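Local coordinates for protein beta-1,4-exocellulase (Thermobifida fusca, PDB 4B4H) that hydrolyses cellulose as a family 6 cellobiohydrolase, the chain described being its catalytic domain, at residues Tyr169-Leu174 with Asp217-Phe222; Gly221-Thr226 with Val350-Pro355; Asn341-Pro344 with Ala348-Trp351. One frame throughout, in Å; residues are numbered along the deposited sequence. Where two conformers were deposited one is given.

Interaction 1: Tyr169-Leu174 with Asp217-Phe222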
loop_
_atom_site.group_PDB
_atom_site.type_symbol
_atom_site.label_atom_id
_atom_site.label_comp_id
_atom_site.label_asym_id
_atom_site.label_seq_id
_atom_site.Cartn_x
_atom_site.Cartn_y
_atom_site.Cartn_z
ATOM N N TYR A 169 1.206 -17.549 -8.369
ATOM C CA TYR A 169 0.551 -17.595 -9.653
ATOM C C TYR A 169 0.600 -16.257 -10.411
ATOM O O TYR A 169 0.941 -16.233 -11.610
ATOM C CB TYR A 169 -0.887 -18.141 -9.490
ATOM C CG TYR A 169 -1.528 -18.475 -10.815
ATOM C CD1 TYR A 169 -1.095 -19.585 -11.550
ATOM C CD2 TYR A 169 -2.534 -17.676 -11.358
ATOM C CE1 TYR A 169 -1.639 -19.890 -12.778
ATOM C CE2 TYR A 169 -3.100 -17.976 -12.592
ATOM C CZ TYR A 169 -2.639 -19.095 -13.294
ATOM O OH TYR A 169 -3.146 -19.458 -14.529
ATOM N N ALA A 170 0.332 -15.164 -9.684
ATOM C CA ALA A 170 0.275 -13.822 -10.272
ATOM C C ALA A 170 1.676 -13.439 -10.706
ATOM O O ALA A 170 1.871 -12.910 -11.794
ATOM C CB ALA A 170 -0.283 -12.795 -9.290
ATOM N N LEU A 171 2.646 -13.753 -9.857
ATOM C CA LEU A 171 4.021 -13.425 -10.187
ATOM C C LEU A 171 4.415 -14.111 -11.476
ATOM O O LEU A 171 5.000 -13.491 -12.350
ATOM C CB LEU A 171 4.958 -13.830 -9.067
ATOM C CG LEU A 171 4.882 -12.891 -7.867
ATOM C CD1 LEU A 171 5.619 -13.534 -6.707
ATOM C CD2 LEU A 171 5.523 -11.553 -8.226
ATOM N N ARG A 172 4.088 -15.393 -11.616
ATOM C CA ARG A 172 4.473 -16.084 -12.836
ATOM C C ARG A 172 3.729 -15.571 -14.071
ATOM O O ARG A 172 4.329 -15.354 -15.127
ATOM C CB ARG A 172 4.268 -17.593 -12.715
ATOM C CG ARG A 172 4.482 -18.308 -14.051
ATOM C CD ARG A 172 4.727 -19.808 -13.908
ATOM N NE ARG A 172 3.605 -20.491 -13.253
ATOM C CZ ARG A 172 2.497 -20.911 -13.855
ATOM N NH1 ARG A 172 2.301 -20.755 -15.176
ATOM N NH2 ARG A 172 1.565 -21.515 -13.101
ATOM N N LYS A 173 2.412 -15.446 -13.959
ATOM C CA LYS A 173 1.585 -15.087 -15.108
ATOM C C LYS A 173 1.907 -13.691 -15.611
ATOM O O LYS A 173 2.023 -13.461 -16.820
ATOM C CB LYS A 173 0.093 -15.201 -14.763
ATOM C CG LYS A 173 -0.492 -16.615 -14.664
ATOM C CD LYS A 173 -0.295 -17.498 -15.891
ATOM C CE LYS A 173 -1.090 -17.044 -17.106
ATOM N NZ LYS A 173 -1.052 -18.073 -18.184
ATOM N N LEU A 174 2.056 -12.756 -14.682
ATOM C CA LEU A 174 2.339 -11.383 -15.050
ATOM C C LEU A 174 3.835 -11.240 -15.300
ATOM O O LEU A 174 4.240 -10.528 -16.202
ATOM C CB LEU A 174 1.845 -10.411 -13.976
ATOM C CG LEU A 174 0.367 -10.515 -13.576
ATOM C CD1 LEU A 174 -0.021 -9.349 -12.675
ATOM C CD2 LEU A 174 -0.552 -10.586 -14.792
ATOM N N ASP A 217 13.095 -14.430 -10.033
ATOM C CA ASP A 217 13.263 -13.719 -11.301
ATOM C C ASP A 217 11.967 -13.086 -11.847
ATOM O O ASP A 217 12.001 -12.337 -12.832
ATOM C CB ASP A 217 13.917 -14.656 -12.320
ATOM C CG ASP A 217 15.403 -14.913 -12.011
ATOM O OD1 ASP A 217 16.157 -13.938 -11.845
ATOM O OD2 ASP A 217 15.828 -16.084 -11.932
ATOM N N TYR A 218 10.827 -13.383 -11.206
ATOM C CA TYR A 218 9.561 -12.709 -11.532
ATOM C C TYR A 218 9.214 -11.572 -10.559
ATOM O O TYR A 218 8.149 -10.957 -10.665
ATOM C CB TYR A 218 8.406 -13.715 -11.607
ATOM C CG TYR A 218 8.615 -14.790 -12.640
ATOM C CD1 TYR A 218 8.977 -14.478 -13.957
ATOM C CD2 TYR A 218 8.469 -16.124 -12.294
ATOM C CE1 TYR A 218 9.173 -15.482 -14.890
ATOM C CE2 TYR A 218 8.663 -17.134 -13.216
ATOM C CZ TYR A 218 9.013 -16.810 -14.513
ATOM O OH TYR A 218 9.216 -17.828 -15.409
ATOM N N VAL A 219 10.107 -11.301 -9.608
ATOM C CA VAL A 219 9.899 -10.195 -8.670
ATOM C C VAL A 219 10.889 -9.084 -8.956
ATOM O O VAL A 219 12.102 -9.290 -8.885
ATOM C CB VAL A 219 10.029 -10.654 -7.204
ATOM C CG1 VAL A 219 9.745 -9.489 -6.250
ATOM C CG2 VAL A 219 9.043 -11.780 -6.929
ATOM N N HIS A 220 10.354 -7.910 -9.286
ATOM C CA HIS A 220 11.189 -6.781 -9.636
ATOM C C HIS A 220 11.485 -5.950 -8.426
ATOM O O HIS A 220 12.465 -5.186 -8.410
ATOM C CB HIS A 220 10.524 -5.929 -10.715
ATOM C CG HIS A 220 11.509 -5.137 -11.535
ATOM N ND1 HIS A 220 12.230 -5.685 -12.531
ATOM C CD2 HIS A 220 11.915 -3.812 -11.442
ATOM C CE1 HIS A 220 13.045 -4.759 -13.056
ATOM N NE2 HIS A 220 12.853 -3.611 -12.393
ATOM N N GLY A 221 10.650 -6.094 -7.400
ATOM C CA GLY A 221 10.826 -5.341 -6.182
ATOM C C GLY A 221 9.686 -5.503 -5.219
ATOM O O GLY A 221 8.899 -6.444 -5.339
ATOM N N PHE A 222 9.648 -4.589 -4.260
ATOM C CA PHE A 222 8.659 -4.590 -3.200
ATOM C C PHE A 222 8.113 -3.181 -2.995
ATOM O O PHE A 222 8.789 -2.205 -3.256
ATOM C CB PHE A 222 9.280 -5.149 -1.911
ATOM C CG PHE A 222 9.689 -6.598 -2.016
ATOM C CD1 PHE A 222 10.895 -6.972 -2.605
ATOM C CD2 PHE A 222 8.841 -7.594 -1.548
ATOM C CE1 PHE A 222 11.258 -8.312 -2.715
ATOM C CE2 PHE A 222 9.197 -8.929 -1.659
ATOM C CZ PHE A 222 10.394 -9.285 -2.239
#

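Interaction 2: Gly221-Thr226 with Val350-Pro355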
loop_
_atom_site.group_PDB
_atom_site.type_symbol
_atom_site.label_atom_id
_atom_site.label_comp_id
_atom_site.label_asym_id
_atom_site.label_seq_id
_atom_site.Cartn_x
_atom_site.Cartn_y
_atom_site.Cartn_z
ATOM N N GLY A 221 10.650 -6.094 -7.400
ATOM C CA GLY A 221 10.826 -5.341 -6.182
ATOM C C GLY A 221 9.686 -5.503 -5.219
ATOM O O GLY A 221 8.899 -6.444 -5.339
ATOM N N PHE A 222 9.648 -4.589 -4.260
ATOM C CA PHE A 222 8.659 -4.590 -3.200
ATOM C C PHE A 222 8.113 -3.181 -2.995
ATOM O O PHE A 222 8.789 -2.205 -3.256
ATOM C CB PHE A 222 9.280 -5.149 -1.911
ATOM C CG PHE A 222 9.689 -6.598 -2.016
ATOM C CD1 PHE A 222 10.895 -6.972 -2.605
ATOM C CD2 PHE A 222 8.841 -7.594 -1.548
ATOM C CE1 PHE A 222 11.258 -8.312 -2.715
ATOM C CE2 PHE A 222 9.197 -8.929 -1.659
ATOM C CZ PHE A 222 10.394 -9.285 -2.239
ATOM N N ILE A 223 6.878 -3.093 -2.537
ATOM C CA ILE A 223 6.260 -1.815 -2.196
ATOM C C ILE A 223 5.764 -1.795 -0.753
ATOM O O ILE A 223 5.007 -2.702 -0.328
ATOM C CB ILE A 223 5.128 -1.422 -3.182
ATOM C CG1 ILE A 223 4.475 -0.103 -2.767
ATOM C CG2 ILE A 223 4.049 -2.504 -3.235
ATOM C CD1 ILE A 223 3.538 0.472 -3.807
ATOM N N SER A 224 6.133 -0.731 -0.048
ATOM C CA SER A 224 5.619 -0.469 1.296
ATOM C C SER A 224 4.671 0.719 1.372
ATOM O O SER A 224 4.660 1.619 0.479
ATOM C CB SER A 224 6.755 -0.248 2.304
ATOM O OG SER A 224 7.084 1.129 2.444
ATOM N N ASN A 225 3.892 0.703 2.459
ATOM C CA ASN A 225 2.997 1.787 2.854
ATOM C C ASN A 225 1.762 1.931 1.963
ATOM O O ASN A 225 1.109 2.972 1.992
ATOM C CB ASN A 225 3.757 3.127 2.897
ATOM C CG ASN A 225 3.195 4.083 3.906
ATOM O OD1 ASN A 225 2.628 3.671 4.913
ATOM N ND2 ASN A 225 3.361 5.387 3.650
ATOM N N THR A 226 1.442 0.891 1.180
ATOM C CA THR A 226 0.420 1.032 0.123
ATOM C C THR A 226 -0.922 1.345 0.759
ATOM O O THR A 226 -1.378 0.615 1.646
ATOM C CB THR A 226 0.271 -0.216 -0.764
ATOM O OG1 THR A 226 1.554 -0.662 -1.183
ATOM C CG2 THR A 226 -0.547 0.147 -1.987
ATOM N N VAL A 350 5.682 6.576 -5.008
ATOM C CA VAL A 350 4.523 6.458 -5.888
ATOM C C VAL A 350 3.226 6.860 -5.173
ATOM O O VAL A 350 3.209 6.920 -3.969
ATOM C CB VAL A 350 4.436 5.031 -6.485
ATOM C CG1 VAL A 350 5.611 4.784 -7.424
ATOM C CG2 VAL A 350 4.423 3.942 -5.414
ATOM N N TRP A 351 2.195 7.254 -5.921
ATOM C CA TRP A 351 0.865 7.423 -5.360
ATOM C C TRP A 351 0.046 6.253 -5.831
ATOM O O TRP A 351 -0.568 6.319 -6.903
ATOM C CB TRP A 351 0.250 8.750 -5.823
ATOM C CG TRP A 351 0.687 9.975 -5.041
ATOM C CD1 TRP A 351 1.768 10.093 -4.166
ATOM C CD2 TRP A 351 0.068 11.306 -5.060
ATOM N NE1 TRP A 351 1.851 11.374 -3.653
ATOM C CE2 TRP A 351 0.866 12.146 -4.163
ATOM C CE3 TRP A 351 -1.012 11.875 -5.734
ATOM C CZ2 TRP A 351 0.531 13.478 -3.914
ATOM C CZ3 TRP A 351 -1.324 13.211 -5.485
ATOM C CH2 TRP A 351 -0.557 13.994 -4.612
ATOM N N VAL A 352 0.006 5.179 -5.046
ATOM C CA VAL A 352 -0.742 3.987 -5.463
ATOM C C VAL A 352 -2.230 4.176 -5.118
ATOM O O VAL A 352 -3.072 4.230 -6.027
ATOM C CB VAL A 352 -0.114 2.685 -4.923
ATOM C CG1 VAL A 352 -1.028 1.497 -5.161
ATOM C CG2 VAL A 352 1.215 2.426 -5.610
ATOM N N LYS A 353 -2.546 4.375 -3.835
ATOM C CA LYS A 353 -3.882 4.833 -3.429
ATOM C C LYS A 353 -4.216 6.194 -4.035
ATOM O O LYS A 353 -3.465 7.142 -3.841
ATOM C CB LYS A 353 -3.991 4.891 -1.891
ATOM C CG LYS A 353 -5.303 5.418 -1.329
ATOM C CD LYS A 353 -6.442 4.416 -1.384
ATOM C CE LYS A 353 -7.727 5.133 -1.027
ATOM N NZ LYS A 353 -8.879 4.222 -1.263
ATOM N N PRO A 354 -5.343 6.297 -4.759
ATOM C CA PRO A 354 -5.682 7.623 -5.290
ATOM C C PRO A 354 -6.368 8.500 -4.232
ATOM O O PRO A 354 -7.462 8.191 -3.795
ATOM C CB PRO A 354 -6.634 7.312 -6.456
ATOM C CG PRO A 354 -6.682 5.810 -6.569
ATOM C CD PRO A 354 -6.305 5.281 -5.213
ATOM N N PRO A 355 -5.719 9.605 -3.821
ATOM C CA PRO A 355 -6.259 10.401 -2.716
ATOM C C PRO A 355 -7.637 10.989 -2.992
ATOM O O PRO A 355 -7.914 11.459 -4.102
ATOM C CB PRO A 355 -5.243 11.540 -2.579
ATOM C CG PRO A 355 -4.033 11.094 -3.302
ATOM C CD PRO A 355 -4.515 10.217 -4.405
#

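Interaction 3: Asn341-Pro344 with Ala348-Trp351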
loop_
_atom_site.group_PDB
_atom_site.type_symbol
_atom_site.label_atom_id
_atom_site.label_comp_id
_atom_site.label_asym_id
_atom_site.label_seq_id
_atom_site.Cartn_x
_atom_site.Cartn_y
_atom_site.Cartn_z
ATOM N N ASN A 341 13.754 7.344 -7.995
ATOM C CA ASN A 341 14.988 7.027 -7.256
ATOM C C ASN A 341 15.396 8.091 -6.217
ATOM O O ASN A 341 16.500 8.654 -6.269
ATOM C CB ASN A 341 16.114 6.701 -8.262
ATOM C CG ASN A 341 17.375 6.180 -7.604
ATOM O OD1 ASN A 341 18.487 6.500 -8.055
ATOM N ND2 ASN A 341 17.240 5.406 -6.544
ATOM N N PRO A 342 14.493 8.392 -5.271
ATOM C CA PRO A 342 14.716 9.419 -4.239
ATOM C C PRO A 342 15.775 9.092 -3.178
ATOM O O PRO A 342 16.257 10.005 -2.493
ATOM C CB PRO A 342 13.353 9.544 -3.580
ATOM C CG PRO A 342 12.770 8.178 -3.717
ATOM C CD PRO A 342 13.207 7.693 -5.068
ATOM N N ALA A 343 16.137 7.817 -3.047
ATOM C CA ALA A 343 16.979 7.353 -1.950
ATOM C C ALA A 343 17.605 6.013 -2.323
ATOM O O ALA A 343 17.070 5.333 -3.180
ATOM C CB ALA A 343 16.128 7.199 -0.691
ATOM N N PRO A 344 18.735 5.639 -1.685
ATOM C CA PRO A 344 19.363 4.334 -1.928
ATOM C C PRO A 344 18.356 3.167 -1.901
ATOM O O PRO A 344 17.651 2.981 -0.903
ATOM C CB PRO A 344 20.371 4.216 -0.778
ATOM C CG PRO A 344 20.753 5.634 -0.482
ATOM C CD PRO A 344 19.579 6.508 -0.831
ATOM N N ALA A 348 11.250 4.430 -6.638
ATOM C CA ALA A 348 10.368 5.575 -6.679
ATOM C C ALA A 348 9.526 5.708 -5.427
ATOM O O ALA A 348 9.251 4.724 -4.722
ATOM C CB ALA A 348 9.448 5.477 -7.879
ATOM N N TYR A 349 9.134 6.949 -5.168
ATOM C CA TYR A 349 7.941 7.195 -4.380
ATOM C C TYR A 349 6.772 7.267 -5.347
ATOM O O TYR A 349 6.860 7.917 -6.382
ATOM C CB TYR A 349 8.060 8.486 -3.566
ATOM C CG TYR A 349 9.192 8.518 -2.549
ATOM C CD1 TYR A 349 9.724 7.352 -1.986
ATOM C CD2 TYR A 349 9.708 9.744 -2.116
ATOM C CE1 TYR A 349 10.756 7.411 -1.051
ATOM C CE2 TYR A 349 10.719 9.811 -1.179
ATOM C CZ TYR A 349 11.251 8.660 -0.654
ATOM O OH TYR A 349 12.266 8.773 0.270
ATOM N N VAL A 350 5.682 6.576 -5.008
ATOM C CA VAL A 350 4.523 6.458 -5.888
ATOM C C VAL A 350 3.226 6.860 -5.173
ATOM O O VAL A 350 3.209 6.920 -3.969
ATOM C CB VAL A 350 4.436 5.031 -6.485
ATOM C CG1 VAL A 350 5.611 4.784 -7.424
ATOM C CG2 VAL A 350 4.423 3.942 -5.414
ATOM N N TRP A 351 2.195 7.254 -5.921
ATOM C CA TRP A 351 0.865 7.423 -5.360
ATOM C C TRP A 351 0.046 6.253 -5.831
ATOM O O TRP A 351 -0.568 6.319 -6.903
ATOM C CB TRP A 351 0.250 8.750 -5.823
ATOM C CG TRP A 351 0.687 9.975 -5.041
ATOM C CD1 TRP A 351 1.768 10.093 -4.166
ATOM C CD2 TRP A 351 0.068 11.306 -5.060
ATOM N NE1 TRP A 351 1.851 11.374 -3.653
ATOM C CE2 TRP A 351 0.866 12.146 -4.163
ATOM C CE3 TRP A 351 -1.012 11.875 -5.734
ATOM C CZ2 TRP A 351 0.531 13.478 -3.914
ATOM C CZ3 TRP A 351 -1.324 13.211 -5.485
ATOM C CH2 TRP A 351 -0.557 13.994 -4.612
#

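Interaction 1: Tyr169-Leu174 with Asp217-Phe222
L171 of helix 162-175 meets Y218 and V219 on the turn that leads into strand 221-224. The helix packs on this 3-10 turn and loop on the outside of the distorted alpha/beta barrel of glycoside hydrolase family 6. L171 points from the helix toward the turn. Its CG lies anti to the carbonyl carbon (chi1 -75°), which sends both methyls toward V219. CD2 sits 3.8 Å from V219 CG2, and CD1 touches the same methyl. The two branched side chains cross at a slant. L171 CD2 also rests 3.6 Å from the backbone O of Y218, an oxygen that accepts a hydrogen bond from N182 of strand 180-185.

Y218 reaches back to the helix beside L171. Its ring lies along the next residue, with the CA of R172 over one face. R172 CA is 4.0 Å from Y218 CD2. The aliphatic part of R172 runs past the ring, with CG 4.4 Å from Y218 CE2. The guanidinium then turns away, and its NE bonds to the backbone O of S212. No hydrogen bond joins the two segments. The backbone oxygen of L171 lies 3.5 Å from Y218 CB and stands oblique to the ring.

Interaction 2: Gly221-Thr226 with Val350-Pro355
I223 CD1 reaches from strand 221-224 to two valines of segment 350-355. It lies 3.5 Å from V352 CG2 and 3.9 Å from V350 CG2. The CG1 of I223 is anti to the backbone N (chi1 178°) and chi2 is also extended, which carries CD1 to the valine methyls. T226, just beyond the strand, adds the other close contact. Its CG2 is 3.5 Å from V352 CG1, tighter than usual for two methyls. V352 thus offers one methyl to I223 and the other to T226.

The polar groups around these carbons are held from outside. T226 turns its methyl to V352 while OG1 hydrogen-bonds to OD1 of D185. The carboxylate of D287 takes the backbone N-H groups of V352 and K353, one on each oxygen, and the backbone O of V352 accepts a bond from NE1 of W39, a predicted substrate-binding residue.

Here the chain leaves strand 346-350 within the core of the family 6 barrel and runs on to the active-site region. The NZ of K353, a predicted substrate-binding residue, bonds to the backbone O of S358 and makes a long, weak ion pair with D359, the predicted proton acceptor.

No hydrogen bond links the two segments. The contact is wholly apolar, so it can help hold the V352 side chain only by the fit of methyl groups, while the direction of the backbone leading to K353 probably depends more on D287 and W39.

Interaction 3: Asn341-Pro344 with Ala348-Trp351
P342 sets its CB-CG edge on one face of the Y349 aromatic ring. CG stands almost on the ring normal, only 9° off it and 3.3 Å from the ring centroid, a close CH-pi contact. The proline is not centred as a whole. CB lies over the far part of the tyrosine ring, 3.6 Å from Y349 CE2, while CD leans to the backbone and comes 3.9 Å from A348 CA. The CG of Y349 is anti to the carbonyl carbon (chi1 -61°), and from there the ring extends under the proline. I286 of the neighbouring strand 283-287 also touches Y349, as do T232 and E336.

The two segments belong to a beta hairpin, strand 339-340 pairing antiparallel with strand 346-350. The latter strand also lies parallel to 283-287 in the main sheet of the family 6 fold. A backbone bond between Y349 and T339 helps fix the register. Replacing Y349 with an alanine would probably leave CG and CB of P342 without the ring they rest on and open a gap beside the loop.

The other side is looser. A343 CB comes no nearer than 4.3 Å to Y349 OH. N341 is exposed. Its CB is directed away from segment 348-351, and ND2 bonds to the backbone O of V346, earlier in the same strand. Across the contact, N341 approaches through its backbone N, 4.0 Å from A348 CA.

Overall arrangement
From the N terminus, interaction 1 comes first. It closes the excursion that leaves helix 162-175, passes through strand 180-185 and helix 198-209, and returns at the turn before strand 221-224. That same strand opens interaction 2; the two segments overlap at G221 and F222. Interaction 2 closes a longer loop at the segment after strand 346-350, its segments 124 residues apart at their nearest ends. Interaction 3 is a short hairpin closure within this span and ends on the same stretch, the segments overlapping at V350 and W351. Helix 162-175 is tied to the turn before strand 221-224, that strand to the chain leaving 346-350, and the latter to its own hairpin. Interactions 1 and 3 do not touch.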